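Local coordinates for mitochondrial RNA-binding protein 1 (Trypanosoma brucei, PDB 2GIA), which forms with mitochondrial RNA-binding protein 2 a guide-RNA-binding complex that acts as an RNA matchmaker in mitochondrial RNA editing, at residues 11-16 / 132-137; 72-77 / 137-142. One frame throughout, in Å; residues are numbered along the deposited sequence.

How the interactions relate
Interactions 1 and 2 share helix 130-145: residues 132-137 meet strand 12-17, residues 137-142 meet helix 71-81, and His137 belongs to both. Their centres lie about 12 Å apart. Along the chain the order is 11-16, 72-77, 132-137, 137-142, so the two pairings cross rather than nest, and the late helix returns to two earlier elements. Direct packing joins them: Phe138 meets Phe13 edge-to-face, and Phe138 CE2 lies 3.4 Å from Lys12 CA. Helix 130-145 thus ties the four-stranded antiparallel sheet to helix 71-81, while His137 on the same helix hydrogen-bonds Glu110 of a mitochondrial RNA-binding protein 2 chain.

Interaction 1: 11-16 / 132-137; sequences PKFEIH and AVTLEH
Glu14 OE1 is gripped by two basic groups, Lys12 NZ and Arg29 NE, and Glu14 leaves strand 12-17 pointing away from helix 130-145, while its neighbour Phe13 turns toward the helix and touches Thr134 and Leu135. The Lys12 NZ to Glu14 OE1 salt bridge is 2.8 Å long, and the ammonium approaches from above the carboxylate plane, 48° out of it. The other oxygen is also engaged: His16 NE2 donates to Glu14 OE2 over 2.9 Å, arriving on the anti side and somewhat out of plane. With both oxygens bonded, the carboxylate is restrained in rotation, and the two basic partners of OE1 would probably stabilise its negative charge.

On the helix side the contact is apolar. Thr134 CG2 sits over one face of the Phe13 ring, 3.7 Å from its centroid and 15° off the normal, which defines a CH-pi contact; the methyl is displaced toward the rim, with Phe13 CD2 its nearest ring atom. With Thr134 OG1 beside the backbone N and bonded to His130 O, one helical turn earlier, CG2 lies anti to that N and faces the ring. This is sheet-against-helix packing of the Whirly-type fold, in which two antiparallel sheets are braced by helices; here helix 130-145 meets strand 12-17, an outermost strand of its sheet within the chain.

Leu135 meets the same ring differently. Its CD1 lies in the ring plane at the edge, 3.8 Å from Phe13 CZ. Phe13 CB already points toward the helix; with CG between the backbone N and the carbonyl carbon (chi1 73°), the ring fills the gap between Phe13 CA and Thr134 CA, 8.0 Å apart. Phe127 of strand 121-128 touches both Phe13 and Leu135.

Interaction 2: 72-77 / 137-142; sequences VDLAYL and HFLESA
Segments 72-77 and 137-142 are helical, and their axes come to 9.5 Å at an N-to-C angle of 134°, running in broadly opposing directions but well short of antiparallel; the nearest CA atoms, Leu74 CA and Leu139 CA, are 7.0 Å apart. This is the helix-helix contact of the Whirly-type fold, where helices 71-81 and 130-145 pack together and both reach Leu37 of strand 36-43. All four touching residues are buried, and the interface is made of aliphatic side chains.

Leu139 points at helix 71-81 and divides its two methyls between Leu74 and Leu77, with CD2 touching both. Leu139 CD2 meets Leu74 CD1 at 3.8 Å, the two side chains running past one another in opposite directions. Its CD1 instead lies against the base of the next residue along that helical face, 4.0 Å from Leu77 CB. Leu77 approaches obliquely, and its CD1 also reaches Leu139 CD2. Beyond these residues, Val78 and Cys81 extend the surface that receives Leu139.

Leu74 starts off beside the interface, but with CG anti to the backbone N (chi1 169°) its branch extends to the facing helix. Both methyls are used there: Leu74 CD1 rests near Leu139 O as well as Leu139 CD2, while Leu74 CD2 packs 4.1 Å from Ala142 CB and closer still, 3.9 Å, to the carbonyl carbon of Ala142.

Interaction 1: 11-16 / 132-137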
loop_
_atom_site.group_PDB
_atom_site.type_symbol
_atom_site.label_atom_id
_atom_site.label_comp_id
_atom_site.label_asym_id
_atom_site.label_seq_id
_atom_site.Cartn_x
_atom_site.Cartn_y
_atom_site.Cartn_z
ATOM N N PRO B 11 5.237 -13.831 -8.343
ATOM C CA PRO B 11 4.637 -12.616 -8.883
ATOM C C PRO B 11 5.707 -12.085 -9.843
ATOM O O PRO B 11 6.911 -12.144 -9.504
ATOM C CB PRO B 11 4.534 -11.699 -7.658
ATOM C CG PRO B 11 4.376 -12.646 -6.500
ATOM C CD PRO B 11 5.345 -13.786 -6.874
ATOM N N LYS B 12 5.307 -11.580 -11.004
ATOM C CA LYS B 12 6.274 -11.063 -11.972
ATOM C C LYS B 12 5.619 -10.241 -13.038
ATOM O O LYS B 12 4.399 -10.251 -13.152
ATOM C CB LYS B 12 6.928 -12.236 -12.726
ATOM C CG LYS B 12 5.875 -13.054 -13.560
ATOM C CD LYS B 12 6.548 -14.075 -14.546
ATOM C CE LYS B 12 5.486 -14.809 -15.409
ATOM N NZ LYS B 12 6.105 -15.721 -16.446
ATOM N N PHE B 13 6.428 -9.482 -13.796
ATOM C CA PHE B 13 5.930 -8.819 -14.995
ATOM C C PHE B 13 6.998 -9.038 -16.078
ATOM O O PHE B 13 8.172 -9.293 -15.767
ATOM C CB PHE B 13 5.615 -7.319 -14.803
ATOM C CG PHE B 13 6.822 -6.418 -14.678
ATOM C CD1 PHE B 13 7.333 -6.088 -13.404
ATOM C CD2 PHE B 13 7.405 -5.860 -15.806
ATOM C CE1 PHE B 13 8.422 -5.185 -13.266
ATOM C CE2 PHE B 13 8.496 -4.964 -15.702
ATOM C CZ PHE B 13 9.009 -4.619 -14.419
ATOM N N GLU B 14 6.591 -8.937 -17.342
ATOM C CA GLU B 14 7.514 -9.133 -18.439
ATOM C C GLU B 14 7.329 -8.062 -19.487
ATOM O O GLU B 14 6.226 -7.549 -19.674
ATOM C CB GLU B 14 7.270 -10.512 -19.077
ATOM C CG GLU B 14 7.490 -11.667 -18.111
ATOM C CD GLU B 14 7.148 -13.030 -18.755
ATOM O OE1 GLU B 14 7.492 -14.056 -18.162
ATOM O OE2 GLU B 14 6.545 -13.051 -19.848
ATOM N N ILE B 15 8.423 -7.710 -20.148
ATOM C CA ILE B 15 8.402 -6.752 -21.247
ATOM C C ILE B 15 8.861 -7.557 -22.476
ATOM O O ILE B 15 10.004 -8.000 -22.536
ATOM C CB ILE B 15 9.400 -5.636 -21.009
ATOM C CG1 ILE B 15 8.983 -4.883 -19.719
ATOM C CG2 ILE B 15 9.417 -4.659 -22.191
ATOM C CD1 ILE B 15 9.941 -3.765 -19.326
ATOM N N HIS B 16 7.961 -7.753 -23.424
ATOM C CA HIS B 16 8.261 -8.478 -24.657
ATOM C C HIS B 16 8.552 -7.413 -25.693
ATOM O O HIS B 16 7.664 -6.711 -26.166
ATOM C CB HIS B 16 7.067 -9.354 -25.069
ATOM C CG HIS B 16 6.798 -10.485 -24.117
ATOM N ND1 HIS B 16 6.922 -11.807 -24.476
ATOM C CD2 HIS B 16 6.428 -10.489 -22.810
ATOM C CE1 HIS B 16 6.638 -12.580 -23.441
ATOM N NE2 HIS B 16 6.334 -11.803 -22.416
ATOM N N ALA B 132 8.016 2.224 -16.637
ATOM C CA ALA B 132 8.625 2.763 -15.401
ATOM C C ALA B 132 7.542 2.692 -14.304
ATOM O O ALA B 132 7.829 2.386 -13.149
ATOM C CB ALA B 132 9.048 4.242 -15.594
ATOM N N VAL B 133 6.287 2.982 -14.667
ATOM C CA VAL B 133 5.190 2.884 -13.673
ATOM C C VAL B 133 5.000 1.408 -13.239
ATOM O O VAL B 133 4.848 1.090 -12.056
ATOM C CB VAL B 133 3.886 3.403 -14.280
ATOM C CG1 VAL B 133 2.686 3.166 -13.290
ATOM C CG2 VAL B 133 4.080 4.903 -14.605
ATOM N N THR B 134 5.038 0.512 -14.215
ATOM C CA THR B 134 4.914 -0.929 -13.949
ATOM C C THR B 134 6.021 -1.375 -12.941
ATOM O O THR B 134 5.753 -2.058 -11.940
ATOM C CB THR B 134 5.068 -1.704 -15.290
ATOM O OG1 THR B 134 3.960 -1.370 -16.146
ATOM C CG2 THR B 134 5.102 -3.201 -15.043
ATOM N N LEU B 135 7.241 -0.937 -13.191
ATOM C CA LEU B 135 8.379 -1.287 -12.330
ATOM C C LEU B 135 8.219 -0.701 -10.924
ATOM O O LEU B 135 8.430 -1.393 -9.938
ATOM C CB LEU B 135 9.699 -0.780 -12.955
ATOM C CG LEU B 135 10.915 -1.061 -12.053
ATOM C CD1 LEU B 135 11.173 -2.580 -11.987
ATOM C CD2 LEU B 135 12.123 -0.382 -12.624
ATOM N N GLU B 136 7.897 0.587 -10.827
ATOM C CA GLU B 136 7.676 1.199 -9.514
ATOM C C GLU B 136 6.610 0.428 -8.715
ATOM O O GLU B 136 6.823 0.119 -7.526
ATOM C CB GLU B 136 7.195 2.667 -9.672
ATOM C CG GLU B 136 8.283 3.644 -10.188
ATOM C CD GLU B 136 7.732 5.002 -10.640
ATOM O OE1 GLU B 136 8.546 5.932 -10.799
ATOM O OE2 GLU B 136 6.496 5.138 -10.859
ATOM N N HIS B 137 5.452 0.148 -9.337
ATOM C CA HIS B 137 4.400 -0.568 -8.607
ATOM C C HIS B 137 4.845 -1.961 -8.161
ATOM O O HIS B 137 4.535 -2.397 -7.043
ATOM C CB HIS B 137 3.137 -0.664 -9.462
ATOM C CG HIS B 137 2.320 0.600 -9.449
ATOM N ND1 HIS B 137 1.120 0.702 -8.788
ATOM C CD2 HIS B 137 2.587 1.832 -9.953
ATOM C CE1 HIS B 137 0.682 1.950 -8.871
ATOM N NE2 HIS B 137 1.562 2.654 -9.571
#

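Interaction 2: 72-77 / 137-142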
loop_
_atom_site.group_PDB
_atom_site.type_symbol
_atom_site.label_atom_id
_atom_site.label_comp_id
_atom_site.label_asym_id
_atom_site.label_seq_id
_atom_site.Cartn_x
_atom_site.Cartn_y
_atom_site.Cartn_z
ATOM N N VAL B 72 17.897 -6.259 0.933
ATOM C CA VAL B 72 18.204 -4.845 1.072
ATOM C C VAL B 72 18.295 -4.098 -0.264
ATOM O O VAL B 72 17.993 -2.896 -0.348
ATOM C CB VAL B 72 19.499 -4.650 1.964
ATOM C CG1 VAL B 72 20.760 -4.932 1.171
ATOM C CG2 VAL B 72 19.491 -3.254 2.562
ATOM N N ASP B 73 18.632 -4.820 -1.328
ATOM C CA ASP B 73 18.702 -4.195 -2.656
ATOM C C ASP B 73 17.293 -3.831 -3.073
ATOM O O ASP B 73 17.073 -2.807 -3.724
ATOM C CB ASP B 73 19.276 -5.174 -3.689
ATOM C CG ASP B 73 20.730 -5.559 -3.385
ATOM O OD1 ASP B 73 21.500 -4.666 -3.012
ATOM O OD2 ASP B 73 21.078 -6.748 -3.528
ATOM N N LEU B 74 16.330 -4.682 -2.734
ATOM C CA LEU B 74 14.930 -4.345 -3.097
ATOM C C LEU B 74 14.561 -3.013 -2.424
ATOM O O LEU B 74 13.977 -2.098 -3.034
ATOM C CB LEU B 74 13.993 -5.477 -2.661
ATOM C CG LEU B 74 12.489 -5.170 -2.715
ATOM C CD1 LEU B 74 11.995 -4.826 -4.175
ATOM C CD2 LEU B 74 11.745 -6.432 -2.212
ATOM N N ALA B 75 14.909 -2.877 -1.157
ATOM C CA ALA B 75 14.619 -1.630 -0.457
ATOM C C ALA B 75 15.360 -0.447 -1.113
ATOM O O ALA B 75 14.800 0.648 -1.248
ATOM C CB ALA B 75 15.019 -1.780 1.050
ATOM N N TYR B 76 16.622 -0.655 -1.518
ATOM C CA TYR B 76 17.367 0.412 -2.179
ATOM C C TYR B 76 16.720 0.795 -3.484
ATOM O O TYR B 76 16.674 1.975 -3.806
ATOM C CB TYR B 76 18.842 0.000 -2.448
ATOM C CG TYR B 76 19.770 0.472 -1.343
ATOM C CD1 TYR B 76 19.989 1.825 -1.155
ATOM C CD2 TYR B 76 20.367 -0.424 -0.472
ATOM C CE1 TYR B 76 20.784 2.288 -0.120
ATOM C CE2 TYR B 76 21.170 0.036 0.590
ATOM C CZ TYR B 76 21.365 1.399 0.740
ATOM O OH TYR B 76 22.159 1.886 1.744
ATOM N N LEU B 77 16.207 -0.185 -4.239
ATOM C CA LEU B 77 15.580 0.159 -5.513
ATOM C C LEU B 77 14.336 1.005 -5.262
ATOM O O LEU B 77 14.047 1.933 -6.016
ATOM C CB LEU B 77 15.190 -1.115 -6.299
ATOM C CG LEU B 77 16.311 -2.092 -6.704
ATOM C CD1 LEU B 77 15.857 -2.937 -7.910
ATOM C CD2 LEU B 77 17.633 -1.375 -6.982
ATOM N N HIS B 137 5.452 0.148 -9.337
ATOM C CA HIS B 137 4.400 -0.568 -8.607
ATOM C C HIS B 137 4.845 -1.961 -8.161
ATOM O O HIS B 137 4.535 -2.397 -7.043
ATOM C CB HIS B 137 3.137 -0.664 -9.462
ATOM C CG HIS B 137 2.320 0.600 -9.449
ATOM N ND1 HIS B 137 1.120 0.702 -8.788
ATOM C CD2 HIS B 137 2.587 1.832 -9.953
ATOM C CE1 HIS B 137 0.682 1.950 -8.871
ATOM N NE2 HIS B 137 1.562 2.654 -9.571
ATOM N N PHE B 138 5.586 -2.651 -9.041
ATOM C CA PHE B 138 6.057 -3.991 -8.720
ATOM C C PHE B 138 7.021 -3.957 -7.541
ATOM O O PHE B 138 6.941 -4.778 -6.644
ATOM C CB PHE B 138 6.775 -4.634 -9.950
ATOM C CG PHE B 138 7.143 -6.080 -9.743
ATOM C CD1 PHE B 138 8.358 -6.436 -9.136
ATOM C CD2 PHE B 138 6.222 -7.082 -10.058
ATOM C CE1 PHE B 138 8.665 -7.802 -8.826
ATOM C CE2 PHE B 138 6.504 -8.448 -9.762
ATOM C CZ PHE B 138 7.739 -8.811 -9.141
ATOM N N LEU B 139 7.971 -3.031 -7.568
ATOM C CA LEU B 139 8.933 -2.959 -6.481
ATOM C C LEU B 139 8.241 -2.583 -5.147
ATOM O O LEU B 139 8.584 -3.139 -4.109
ATOM C CB LEU B 139 10.023 -1.936 -6.812
ATOM C CG LEU B 139 10.913 -2.295 -8.047
ATOM C CD1 LEU B 139 11.802 -1.070 -8.406
ATOM C CD2 LEU B 139 11.807 -3.528 -7.729
ATOM N N GLU B 140 7.288 -1.644 -5.171
ATOM C CA GLU B 140 6.640 -1.257 -3.902
ATOM C C GLU B 140 5.810 -2.434 -3.390
ATOM O O GLU B 140 5.757 -2.729 -2.191
ATOM C CB GLU B 140 5.752 0.002 -4.091
ATOM C CG GLU B 140 6.600 1.191 -4.521
ATOM C CD GLU B 140 5.908 2.534 -4.347
ATOM O OE1 GLU B 140 6.436 3.558 -4.860
ATOM O OE2 GLU B 140 4.840 2.561 -3.698
ATOM N N SER B 141 5.162 -3.115 -4.308
ATOM C CA SER B 141 4.379 -4.286 -3.912
ATOM C C SER B 141 5.292 -5.360 -3.331
ATOM O O SER B 141 4.997 -5.964 -2.281
ATOM C CB SER B 141 3.620 -4.892 -5.111
ATOM O OG SER B 141 2.517 -4.083 -5.506
ATOM N N ALA B 142 6.396 -5.621 -4.016
ATOM C CA ALA B 142 7.288 -6.694 -3.565
ATOM C C ALA B 142 7.868 -6.393 -2.206
ATOM O O ALA B 142 7.954 -7.290 -1.345
ATOM C CB ALA B 142 8.434 -6.922 -4.604
#